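Local coordinates for FAD-binding oxidoreductase (Gulosibacter chungangensis, PDB 7PBG), which oxidises 4-ethylphenol and probably related 4-alkylphenols with a covalently bound FAD, a dehydrogenation that gives 4-vinylphenol, at residues M147-W155 / L374-A384; D284-W294 / G361-N369. All coordinates share one frame; numbering follows the deposited sequence.

Contact 1 of 2, residues M147-W155 / L374-A384. With FAD (flavin-adenine dinucleotide), chain C.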
loop_
_atom_site.group_PDB
_atom_site.type_symbol
_atom_site.label_atom_id
_atom_site.label_comp_id
_atom_site.label_asym_id
_atom_site.label_seq_id
_atom_site.Cartn_x
_atom_site.Cartn_y
_atom_site.Cartn_z
ATOM N N MET A 147 7.608 17.952 6.487
ATOM C CA MET A 147 6.600 18.576 5.627
ATOM C C MET A 147 5.338 17.740 5.693
ATOM O O MET A 147 5.402 16.483 5.758
ATOM C CB MET A 147 7.079 18.578 4.169
ATOM C CG MET A 147 8.163 19.563 3.899
ATOM S SD MET A 147 8.821 19.194 2.257
ATOM C CE MET A 147 7.328 19.307 1.268
ATOM N N ILE A 148 4.219 18.406 5.608
ATOM C CA ILE A 148 2.951 17.690 5.350
ATOM C C ILE A 148 2.673 17.676 3.837
ATOM O O ILE A 148 3.374 18.313 3.047
ATOM C CB ILE A 148 1.798 18.288 6.134
ATOM C CG1 ILE A 148 1.405 19.667 5.610
ATOM C CG2 ILE A 148 2.128 18.349 7.621
ATOM C CD1 ILE A 148 -0.029 20.021 5.923
ATOM N N ASP A 149 1.632 16.950 3.466
ATOM C CA ASP A 149 1.193 16.798 2.059
ATOM C C ASP A 149 -0.278 17.183 2.014
ATOM O O ASP A 149 -1.170 16.331 2.240
ATOM C CB ASP A 149 1.390 15.392 1.489
ATOM C CG ASP A 149 1.084 15.345 0.010
ATOM O OD1 ASP A 149 2.034 15.407 -0.779
ATOM O OD2 ASP A 149 -0.107 15.255 -0.325
ATOM N N PRO A 150 -0.592 18.489 1.868
ATOM C CA PRO A 150 -1.989 18.903 1.847
ATOM C C PRO A 150 -2.662 18.646 0.494
ATOM O O PRO A 150 -2.104 18.795 -0.588
ATOM C CB PRO A 150 -1.939 20.411 2.135
ATOM C CG PRO A 150 -0.561 20.851 1.616
ATOM C CD PRO A 150 0.346 19.640 1.756
ATOM N N ALA A 151 -3.959 18.346 0.556
ATOM C CA ALA A 151 -4.883 18.535 -0.576
ATOM C C ALA A 151 -5.044 20.042 -0.825
ATOM O O ALA A 151 -4.375 20.898 -0.130
ATOM C CB ALA A 151 -6.202 17.864 -0.223
ATOM N N GLU A 152 -5.894 20.408 -1.778
ATOM C CA GLU A 152 -6.003 21.790 -2.294
ATOM C C GLU A 152 -6.589 22.713 -1.234
ATOM O O GLU A 152 -6.212 23.895 -1.237
ATOM C CB GLU A 152 -6.804 21.834 -3.592
ATOM C CG GLU A 152 -5.948 21.410 -4.763
ATOM C CD GLU A 152 -6.256 21.948 -6.145
ATOM O OE1 GLU A 152 -6.961 22.984 -6.281
ATOM O OE2 GLU A 152 -5.718 21.369 -7.083
ATOM N N LEU A 153 -7.425 22.205 -0.334
ATOM C CA LEU A 153 -8.092 23.098 0.642
ATOM C C LEU A 153 -7.602 22.798 2.063
ATOM O O LEU A 153 -7.657 21.645 2.494
ATOM C CB LEU A 153 -9.600 22.908 0.469
ATOM C CG LEU A 153 -10.114 23.285 -0.913
ATOM C CD1 LEU A 153 -11.581 22.853 -1.079
ATOM C CD2 LEU A 153 -9.972 24.764 -1.139
ATOM N N ASP A 154 -7.211 23.821 2.825
ATOM C CA ASP A 154 -6.488 23.593 4.098
ATOM C C ASP A 154 -7.404 23.132 5.233
ATOM O O ASP A 154 -6.884 22.723 6.287
ATOM C CB ASP A 154 -5.658 24.796 4.526
ATOM C CG ASP A 154 -6.428 26.030 4.953
ATOM O OD1 ASP A 154 -7.518 25.891 5.497
ATOM O OD2 ASP A 154 -5.824 27.089 4.912
ATOM N N TRP A 155 -8.719 23.150 5.030
ATOM C CA TRP A 155 -9.724 22.646 5.992
ATOM C C TRP A 155 -9.940 21.140 5.833
ATOM O O TRP A 155 -10.717 20.583 6.658
ATOM C CB TRP A 155 -11.069 23.383 5.806
ATOM C CG TRP A 155 -11.698 23.343 4.449
ATOM C CD1 TRP A 155 -12.049 22.251 3.685
ATOM C CD2 TRP A 155 -12.160 24.496 3.701
ATOM N NE1 TRP A 155 -12.708 22.640 2.554
ATOM C CE2 TRP A 155 -12.739 24.012 2.506
ATOM C CE3 TRP A 155 -12.108 25.878 3.911
ATOM C CZ2 TRP A 155 -13.292 24.860 1.546
ATOM C CZ3 TRP A 155 -12.624 26.721 2.942
ATOM C CH2 TRP A 155 -13.235 26.216 1.797
ATOM N N LEU A 374 1.388 24.515 -1.993
ATOM C CA LEU A 374 0.879 23.133 -1.784
ATOM C C LEU A 374 2.039 22.153 -1.949
ATOM O O LEU A 374 2.100 21.174 -1.189
ATOM C CB LEU A 374 -0.239 22.797 -2.770
ATOM C CG LEU A 374 -1.497 23.635 -2.619
ATOM C CD1 LEU A 374 -2.525 23.211 -3.613
ATOM C CD2 LEU A 374 -2.090 23.589 -1.213
ATOM N N ASN A 375 2.877 22.371 -2.954
ATOM C CA ASN A 375 3.939 21.406 -3.346
ATOM C C ASN A 375 5.077 21.417 -2.327
ATOM O O ASN A 375 5.911 20.499 -2.375
ATOM C CB ASN A 375 4.518 21.634 -4.744
ATOM C CG ASN A 375 3.454 21.516 -5.791
ATOM O OD1 ASN A 375 2.296 21.177 -5.467
ATOM N ND2 ASN A 375 3.855 21.762 -7.026
ATOM N N THR A 376 5.140 22.453 -1.493
ATOM C CA THR A 376 6.190 22.551 -0.454
ATOM C C THR A 376 5.609 22.311 0.942
ATOM O O THR A 376 6.296 22.597 1.920
ATOM C CB THR A 376 6.957 23.874 -0.531
ATOM O OG1 THR A 376 6.086 24.989 -0.337
ATOM C CG2 THR A 376 7.734 24.015 -1.822
ATOM N N GLY A 377 4.363 21.848 1.027
ATOM C CA GLY A 377 3.760 21.433 2.283
ATOM C C GLY A 377 3.089 22.571 3.029
ATOM O O GLY A 377 2.757 22.367 4.194
ATOM N N VAL A 378 2.847 23.703 2.375
ATOM C CA VAL A 378 2.183 24.877 2.995
ATOM C C VAL A 378 0.752 24.883 2.524
ATOM O O VAL A 378 0.478 25.129 1.351
ATOM C CB VAL A 378 2.862 26.185 2.616
ATOM C CG1 VAL A 378 2.146 27.368 3.277
ATOM C CG2 VAL A 378 4.312 26.149 2.984
ATOM N N PRO A 379 -0.190 24.479 3.373
ATOM C CA PRO A 379 -1.563 24.407 2.920
ATOM C C PRO A 379 -2.151 25.807 2.749
ATOM O O PRO A 379 -1.717 26.773 3.431
ATOM C CB PRO A 379 -2.302 23.649 4.034
ATOM C CG PRO A 379 -1.426 23.728 5.227
ATOM C CD PRO A 379 -0.038 24.178 4.809
ATOM N N ASN A 380 -3.159 25.919 1.889
ATOM C CA ASN A 380 -3.862 27.201 1.647
ATOM C C ASN A 380 -5.306 26.889 1.258
ATOM O O ASN A 380 -5.687 25.722 1.251
ATOM C CB ASN A 380 -3.122 28.093 0.636
ATOM C CG ASN A 380 -2.988 27.471 -0.736
ATOM O OD1 ASN A 380 -3.980 27.065 -1.338
ATOM N ND2 ASN A 380 -1.755 27.377 -1.228
ATOM N N ARG A 381 -6.090 27.900 0.966
ATOM C CA ARG A 381 -7.441 27.665 0.385
ATOM C C ARG A 381 -7.602 28.512 -0.870
ATOM O O ARG A 381 -8.711 28.920 -1.213
ATOM C CB ARG A 381 -8.505 27.960 1.424
ATOM C CG ARG A 381 -8.434 29.352 2.001
ATOM C CD ARG A 381 -9.488 29.454 3.084
ATOM N NE ARG A 381 -9.214 28.562 4.199
ATOM C CZ ARG A 381 -9.996 28.413 5.274
ATOM N NH1 ARG A 381 -11.158 29.043 5.362
ATOM N NH2 ARG A 381 -9.645 27.588 6.241
ATOM N N HIS A 382 -6.505 28.734 -1.566
ATOM C CA HIS A 382 -6.514 29.515 -2.817
ATOM C C HIS A 382 -7.601 28.996 -3.765
ATOM O O HIS A 382 -8.330 29.853 -4.270
ATOM C CB HIS A 382 -5.116 29.512 -3.436
ATOM C CG HIS A 382 -4.978 30.515 -4.521
ATOM N ND1 HIS A 382 -5.002 30.162 -5.869
ATOM C CD2 HIS A 382 -4.853 31.856 -4.454
ATOM C CE1 HIS A 382 -4.865 31.267 -6.595
ATOM N NE2 HIS A 382 -4.808 32.324 -5.743
ATOM N N SER A 383 -7.736 27.675 -3.974
ATOM C CA SER A 383 -8.711 27.056 -4.912
ATOM C C SER A 383 -10.162 27.229 -4.435
ATOM O O SER A 383 -11.038 26.963 -5.258
ATOM C CB SER A 383 -8.431 25.584 -5.182
ATOM O OG SER A 383 -7.062 25.428 -5.491
ATOM N N ALA A 384 -10.407 27.696 -3.210
ATOM C CA ALA A 384 -11.757 28.036 -2.697
ATOM C C ALA A 384 -12.358 29.197 -3.516
ATOM O O ALA A 384 -13.583 29.309 -3.628
ATOM C CB ALA A 384 -11.715 28.353 -1.218
HETATM P PA FAD C . -14.356 13.758 5.536
HETATM O O1A FAD C . -15.553 14.383 4.897
HETATM O O2A FAD C . -14.192 13.877 7.031
HETATM O O5B FAD C . -14.359 12.231 5.175
HETATM C C5B FAD C . -14.633 11.771 3.859
HETATM C C4B FAD C . -15.226 10.388 3.972
HETATM O O4B FAD C . -14.257 9.459 4.539
HETATM C C3B FAD C . -16.450 10.252 4.892
HETATM O O3B FAD C . -17.648 10.635 4.223
HETATM C C2B FAD C . -16.368 8.782 5.334
HETATM O O2B FAD C . -16.911 7.958 4.320
HETATM C C1B FAD C . -14.862 8.596 5.487
HETATM N N9A FAD C . -14.344 8.920 6.790
HETATM C C8A FAD C . -13.738 10.084 7.143
HETATM N N7A FAD C . -13.353 10.081 8.385
HETATM C C5A FAD C . -13.782 8.879 8.894
HETATM C C6A FAD C . -13.623 8.280 10.148
HETATM N N6A FAD C . -13.045 8.897 11.186
HETATM N N1A FAD C . -14.162 7.051 10.314
HETATM C C2A FAD C . -14.748 6.444 9.250
HETATM N N3A FAD C . -14.920 6.900 8.016
HETATM C C4A FAD C . -14.407 8.143 7.907
HETATM N N1 FAD C . -9.587 16.025 -2.705
HETATM C C2 FAD C . -8.363 15.532 -2.764
HETATM O O2 FAD C . -8.095 14.404 -2.274
HETATM N N3 FAD C . -7.340 16.247 -3.269
HETATM C C4 FAD C . -7.510 17.480 -3.832
HETATM O O4 FAD C . -6.517 18.126 -4.217
HETATM C C4X FAD C . -8.783 18.017 -3.836
HETATM N N5 FAD C . -8.948 19.189 -4.390
HETATM C C5X FAD C . -10.221 19.704 -4.369
HETATM C C6 FAD C . -10.419 20.971 -4.935
HETATM C C7 FAD C . -11.652 21.594 -4.909
HETATM C C7M FAD C . -11.810 22.972 -5.519
HETATM C C8 FAD C . -12.729 20.929 -4.284
HETATM C C8M FAD C . -14.085 21.563 -4.232
HETATM C C9 FAD C . -12.554 19.666 -3.755
HETATM C C9A FAD C . -11.302 19.024 -3.764
HETATM N N10 FAD C . -11.078 17.778 -3.186
HETATM C C10 FAD C . -9.800 17.237 -3.193
HETATM C "C1'" FAD C . -12.146 17.043 -2.460
HETATM C "C2'" FAD C . -12.212 17.385 -0.963
HETATM O "O2'" FAD C . -12.077 18.831 -0.744
HETATM C "C3'" FAD C . -11.119 16.735 -0.090
HETATM O "O3'" FAD C . -10.937 15.391 -0.460
HETATM C "C4'" FAD C . -11.358 16.796 1.425
HETATM O "O4'" FAD C . -10.107 16.688 2.124
HETATM C "C5'" FAD C . -12.296 15.707 1.872
HETATM O "O5'" FAD C . -13.072 16.107 3.010
HETATM P P FAD C . -12.584 15.806 4.499
HETATM O O1P FAD C . -13.306 16.741 5.424
HETATM O O2P FAD C . -11.089 15.850 4.472
HETATM O O3P FAD C . -13.053 14.301 4.770
HETATM O O HOH W 1 4.598 21.229 5.615
HETATM O O HOH W 2 0.421 18.745 -1.461
HETATM O O HOH W 3 -4.308 23.103 1.311
HETATM O O HOH W 4 -5.683 25.710 -3.018
HETATM O O HOH W 5 -3.018 27.023 6.083
#
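Ile148 meets Gly377 and Leu153 meets Arg381 as two irregular chains run side by side, with CA atoms 4.9 Å and 4.6 Å apart. Gly377, at positive phi, is the C-prime residue of the Schellman motif that ends helix 363-375. Its CA lies against Ile148 O. Waters bridge the two backbones: one joins Ile148 N to Gly377 O, another Pro150 O to Leu374 O.

Pro150 packs its CB on Pro379 CB at 3.8 Å, and its CG also meets Leu374 CD2. Asp154 and Arg381 form a salt bridge. Arg381 NH2 gives a fairly straight bond of 2.8 Å to the syn lone pair of Asp154 OD1, close to the guanidinium plane. Arg381 bends at chi3 (65°), which brings one guanidinium face over the Trp155 ring edge, Arg381 CZ to Trp155 CE3 3.6 Å. The two planes are 77° apart.

Ser383 OG donates to Glu152 OE1 at 2.6 Å, on the anti side but tilted well out of the carboxylate plane. Glu152 OE2 is paired with Arg371, so both carboxylate oxygens are held. Glu152 binds FAD: its backbone N makes a weak bond to flavin O4, and Glu152 CB lies 3.5 Å from FAD N5. The contact joins the FAD-binding domain to the C-terminal domain of this FAD-linked oxidase family, beside the flavin. Segment 147-155 runs from strand 146-147 towards helix 158-163; helix 132-142 packs on Ile148 and Pro379, and strand 241-249 on Met147 and Thr376.

Contact 2 of 2, residues D284-W294 / G361-N369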
loop_
_atom_site.group_PDB
_atom_site.type_symbol
_atom_site.label_atom_id
_atom_site.label_comp_id
_atom_site.label_asym_id
_atom_site.label_seq_id
_atom_site.Cartn_x
_atom_site.Cartn_y
_atom_site.Cartn_z
ATOM N N ASP A 284 -7.383 27.558 -13.872
ATOM C CA ASP A 284 -6.520 28.610 -13.292
ATOM C C ASP A 284 -7.311 29.906 -13.179
ATOM O O ASP A 284 -7.203 30.593 -12.147
ATOM C CB ASP A 284 -5.229 28.820 -14.088
ATOM C CG ASP A 284 -3.984 28.137 -13.517
ATOM O OD1 ASP A 284 -4.081 27.394 -12.480
ATOM O OD2 ASP A 284 -2.906 28.385 -14.108
ATOM N N ALA A 285 -8.005 30.310 -14.231
ATOM C CA ALA A 285 -8.790 31.561 -14.221
ATOM C C ALA A 285 -9.740 31.563 -13.017
ATOM O O ALA A 285 -9.804 32.532 -12.277
ATOM C CB ALA A 285 -9.523 31.688 -15.539
ATOM N N ALA A 286 -10.410 30.459 -12.769
ATOM C CA ALA A 286 -11.444 30.413 -11.709
ATOM C C ALA A 286 -10.826 30.559 -10.299
ATOM O O ALA A 286 -11.563 30.905 -9.368
ATOM C CB ALA A 286 -12.236 29.156 -11.873
ATOM N N CYS A 287 -9.498 30.408 -10.164
ATOM C CA CYS A 287 -8.791 30.614 -8.892
ATOM C C CYS A 287 -8.447 32.071 -8.634
ATOM O O CYS A 287 -8.111 32.387 -7.470
ATOM C CB CYS A 287 -7.560 29.724 -8.805
ATOM S SG CYS A 287 -8.014 27.972 -8.749
ATOM N N VAL A 288 -8.478 32.928 -9.646
ATOM C CA VAL A 288 -7.985 34.328 -9.544
ATOM C C VAL A 288 -8.957 35.306 -10.173
ATOM O O VAL A 288 -8.634 36.490 -10.210
ATOM C CB VAL A 288 -6.626 34.521 -10.219
ATOM C CG1 VAL A 288 -5.541 33.802 -9.445
ATOM C CG2 VAL A 288 -6.683 34.133 -11.685
ATOM N N SER A 289 -10.135 34.847 -10.554
ATOM C CA SER A 289 -11.112 35.731 -11.219
ATOM C C SER A 289 -12.493 35.098 -11.200
ATOM O O SER A 289 -12.593 33.892 -10.983
ATOM C CB SER A 289 -10.672 36.035 -12.606
ATOM O OG SER A 289 -10.790 34.864 -13.440
ATOM N N LYS A 290 -13.488 35.885 -11.583
ATOM C CA LYS A 290 -14.899 35.441 -11.731
ATOM C C LYS A 290 -15.244 35.369 -13.219
ATOM O O LYS A 290 -14.596 36.014 -14.048
ATOM C CB LYS A 290 -15.841 36.430 -11.048
ATOM C CG LYS A 290 -15.669 36.521 -9.550
ATOM C CD LYS A 290 -16.780 37.322 -8.887
ATOM C CE LYS A 290 -16.719 37.216 -7.377
ATOM N NZ LYS A 290 -15.385 37.622 -6.882
ATOM N N ARG A 291 -16.215 34.534 -13.536
ATOM C CA ARG A 291 -16.576 34.213 -14.923
ATOM C C ARG A 291 -16.862 35.474 -15.720
ATOM O O ARG A 291 -16.453 35.570 -16.871
ATOM C CB ARG A 291 -17.867 33.402 -14.909
ATOM C CG ARG A 291 -18.102 32.642 -16.203
ATOM C CD ARG A 291 -19.377 31.858 -16.108
ATOM N NE ARG A 291 -19.534 30.855 -17.183
ATOM C CZ ARG A 291 -20.144 31.038 -18.343
ATOM N NH1 ARG A 291 -20.697 32.199 -18.651
ATOM N NH2 ARG A 291 -20.204 30.029 -19.208
ATOM N N GLU A 292 -17.596 36.424 -15.118
ATOM C CA GLU A 292 -18.055 37.629 -15.858
ATOM C C GLU A 292 -16.858 38.506 -16.234
ATOM O O GLU A 292 -17.034 39.388 -17.142
ATOM C CB GLU A 292 -19.083 38.383 -15.039
ATOM C CG GLU A 292 -20.426 37.666 -15.087
ATOM C CD GLU A 292 -21.520 38.395 -14.333
ATOM O OE1 GLU A 292 -22.665 38.329 -14.823
ATOM O OE2 GLU A 292 -21.224 39.057 -13.275
ATOM N N GLU A 293 -15.692 38.311 -15.612
ATOM C CA GLU A 293 -14.494 39.110 -16.011
ATOM C C GLU A 293 -14.129 38.745 -17.441
ATOM O O GLU A 293 -13.457 39.557 -18.140
ATOM C CB GLU A 293 -13.325 38.910 -15.055
ATOM C CG GLU A 293 -13.594 39.439 -13.651
ATOM C CD GLU A 293 -12.476 39.204 -12.658
ATOM O OE1 GLU A 293 -12.730 38.693 -11.558
ATOM O OE2 GLU A 293 -11.338 39.638 -12.950
ATOM N N TRP A 294 -14.556 37.574 -17.903
ATOM C CA TRP A 294 -14.179 37.034 -19.227
ATOM C C TRP A 294 -15.359 37.029 -20.195
ATOM O O TRP A 294 -15.093 37.201 -21.413
ATOM C CB TRP A 294 -13.617 35.613 -19.070
ATOM C CG TRP A 294 -12.635 35.575 -17.947
ATOM C CD1 TRP A 294 -12.789 35.019 -16.713
ATOM C CD2 TRP A 294 -11.359 36.232 -17.938
ATOM N NE1 TRP A 294 -11.680 35.224 -15.957
ATOM C CE2 TRP A 294 -10.795 35.982 -16.676
ATOM C CE3 TRP A 294 -10.648 36.980 -18.869
ATOM C CZ2 TRP A 294 -9.540 36.453 -16.327
ATOM C CZ3 TRP A 294 -9.421 37.484 -18.509
ATOM C CH2 TRP A 294 -8.868 37.218 -17.256
ATOM N N GLY A 361 -1.042 42.091 -8.085
ATOM C CA GLY A 361 -1.608 42.323 -9.415
ATOM C C GLY A 361 -1.177 41.261 -10.428
ATOM O O GLY A 361 -1.733 41.261 -11.480
ATOM N N ASP A 362 -0.165 40.430 -10.131
ATOM C CA ASP A 362 0.437 39.516 -11.157
ATOM C C ASP A 362 -0.243 38.167 -10.951
ATOM O O ASP A 362 0.213 37.370 -10.091
ATOM C CB ASP A 362 1.961 39.490 -11.054
ATOM C CG ASP A 362 2.644 38.568 -12.033
ATOM O OD1 ASP A 362 1.980 37.649 -12.514
ATOM O OD2 ASP A 362 3.863 38.764 -12.281
ATOM N N ARG A 363 -1.378 37.969 -11.606
ATOM C CA ARG A 363 -2.228 36.808 -11.286
ATOM C C ARG A 363 -1.510 35.511 -11.674
ATOM O O ARG A 363 -1.695 34.491 -10.948
ATOM C CB ARG A 363 -3.613 36.920 -11.909
ATOM C CG ARG A 363 -4.455 37.991 -11.238
ATOM C CD ARG A 363 -5.683 38.319 -12.047
ATOM N NE ARG A 363 -5.410 38.985 -13.338
ATOM C CZ ARG A 363 -6.357 39.352 -14.200
ATOM N NH1 ARG A 363 -7.632 39.081 -13.949
ATOM N NH2 ARG A 363 -6.021 39.938 -15.323
ATOM N N ALA A 364 -0.690 35.505 -12.723
ATOM C CA ALA A 364 0.101 34.291 -13.050
ATOM C C ALA A 364 0.984 33.962 -11.833
ATOM O O ALA A 364 1.167 32.775 -11.461
ATOM C CB ALA A 364 0.963 34.488 -14.285
ATOM N N SER A 365 1.583 34.990 -11.232
ATOM C CA SER A 365 2.500 34.770 -10.093
ATOM C C SER A 365 1.732 34.248 -8.872
ATOM O O SER A 365 2.261 33.437 -8.120
ATOM C CB SER A 365 3.330 35.966 -9.783
ATOM O OG SER A 365 2.610 36.905 -9.005
ATOM N N GLU A 366 0.474 34.635 -8.731
ATOM C CA GLU A 366 -0.376 34.199 -7.615
ATOM C C GLU A 366 -0.692 32.730 -7.820
ATOM O O GLU A 366 -0.674 31.937 -6.833
ATOM C CB GLU A 366 -1.620 35.078 -7.611
ATOM C CG GLU A 366 -2.556 34.856 -6.443
ATOM C CD GLU A 366 -3.893 35.561 -6.601
ATOM O OE1 GLU A 366 -3.909 36.605 -7.373
ATOM O OE2 GLU A 366 -4.944 35.048 -6.015
ATOM N N LEU A 367 -0.980 32.375 -9.062
ATOM C CA LEU A 367 -1.318 30.962 -9.381
ATOM C C LEU A 367 -0.125 30.065 -9.133
ATOM O O LEU A 367 -0.255 29.027 -8.445
ATOM C CB LEU A 367 -1.781 30.890 -10.819
ATOM C CG LEU A 367 -3.175 31.452 -11.071
ATOM C CD1 LEU A 367 -3.386 31.649 -12.563
ATOM C CD2 LEU A 367 -4.252 30.548 -10.475
ATOM N N LEU A 368 1.064 30.488 -9.556
ATOM C CA LEU A 368 2.242 29.647 -9.316
ATOM C C LEU A 368 2.500 29.593 -7.819
ATOM O O LEU A 368 2.938 28.564 -7.289
ATOM C CB LEU A 368 3.437 30.214 -10.106
ATOM C CG LEU A 368 4.777 29.561 -9.820
ATOM C CD1 LEU A 368 4.764 28.064 -10.092
ATOM C CD2 LEU A 368 5.838 30.224 -10.658
ATOM N N ASN A 369 2.384 30.735 -7.131
ATOM C CA ASN A 369 2.661 30.775 -5.696
ATOM C C ASN A 369 1.738 29.810 -4.932
ATOM O O ASN A 369 2.225 29.150 -4.049
ATOM C CB ASN A 369 2.557 32.194 -5.153
ATOM C CG ASN A 369 2.922 32.245 -3.679
ATOM O OD1 ASN A 369 4.077 32.010 -3.312
ATOM N ND2 ASN A 369 1.924 32.397 -2.823
HETATM O O HOH W 6 -8.009 34.205 -5.812
HETATM O O HOH W 7 -9.148 38.880 -11.444
HETATM O O HOH W 8 -7.012 37.780 -8.235
#
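Leu367 pushes its two methyls against one side of helix 281-288. Leu367 CD2 sits 3.4 Å from Asp284 O and 3.6 Å from Val288 CG1, and it also meets Cys287 CB. Leu367 CD1 lies 3.6 Å from Asp284 OD2. That carboxylate is held by Arg279 and Tyr321.

Val288 CG1 lies beside the Glu366 carboxylate, the two side chains pointing oppositely. Glu366 OE2 is hydrogen-bonded to His382 NE2. With Val288 chi1 at -69°, CG1 faces Leu367 and Glu366, while CG2 turns to Arg363 CB. This is a helix-helix contact at nearly a right angle: the axes of 284-288 and 363-369 cross at 101° and come within 10.0 Å. Leu367 also rests on Tyr321 of strand 318-326, so the helix pair lies against the large antiparallel sheet. Asp362 is the N-cap of helix 363-375, and its OD1 accepts from Ser365 N.

Arg363 reaches along 284-294 with its chain bent at chi3. Arg363 NH1 makes a long salt bridge of 3.9 Å to Glu293 OE2, the flat groups nearly coplanar. A water bridges the pair, accepting from Arg363 NH1 and donating to Glu293 OE2 and Val288 O. The Trp294 ring and the guanidinium approach end-on, planes about 20° apart, with Trp294 CH2 4.0 Å from Arg363 NH1. Trp294 NE1 donates in the ring plane to Ser289 OG at 2.7 Å, and Ser289 OG in turn donates to Ala285 O.

How the contacts relate
Helix 363-375 is common to both contacts. Contact 2 uses its N-terminal part, contact 1 its C-terminal end and the chain beyond. Their centres lie about 17 Å apart. Along the chain the order is 147-155, 284-294, 361-369, 374-384, so contact 2 is nested inside the loop that contact 1 closes. Contact 1 joins the FAD-binding domain to the C-terminal domain beside the flavin. Contact 2 lies farther from the chain centre. Helix 363-375 thus connects the flavin-side contact to the helix pair farther out. The two touch through His382: His382 NE2 is probably hydrogen-bonded to Glu366 OE2 at 2.7 Å, and its CE1 packs on Val288 and Leu367.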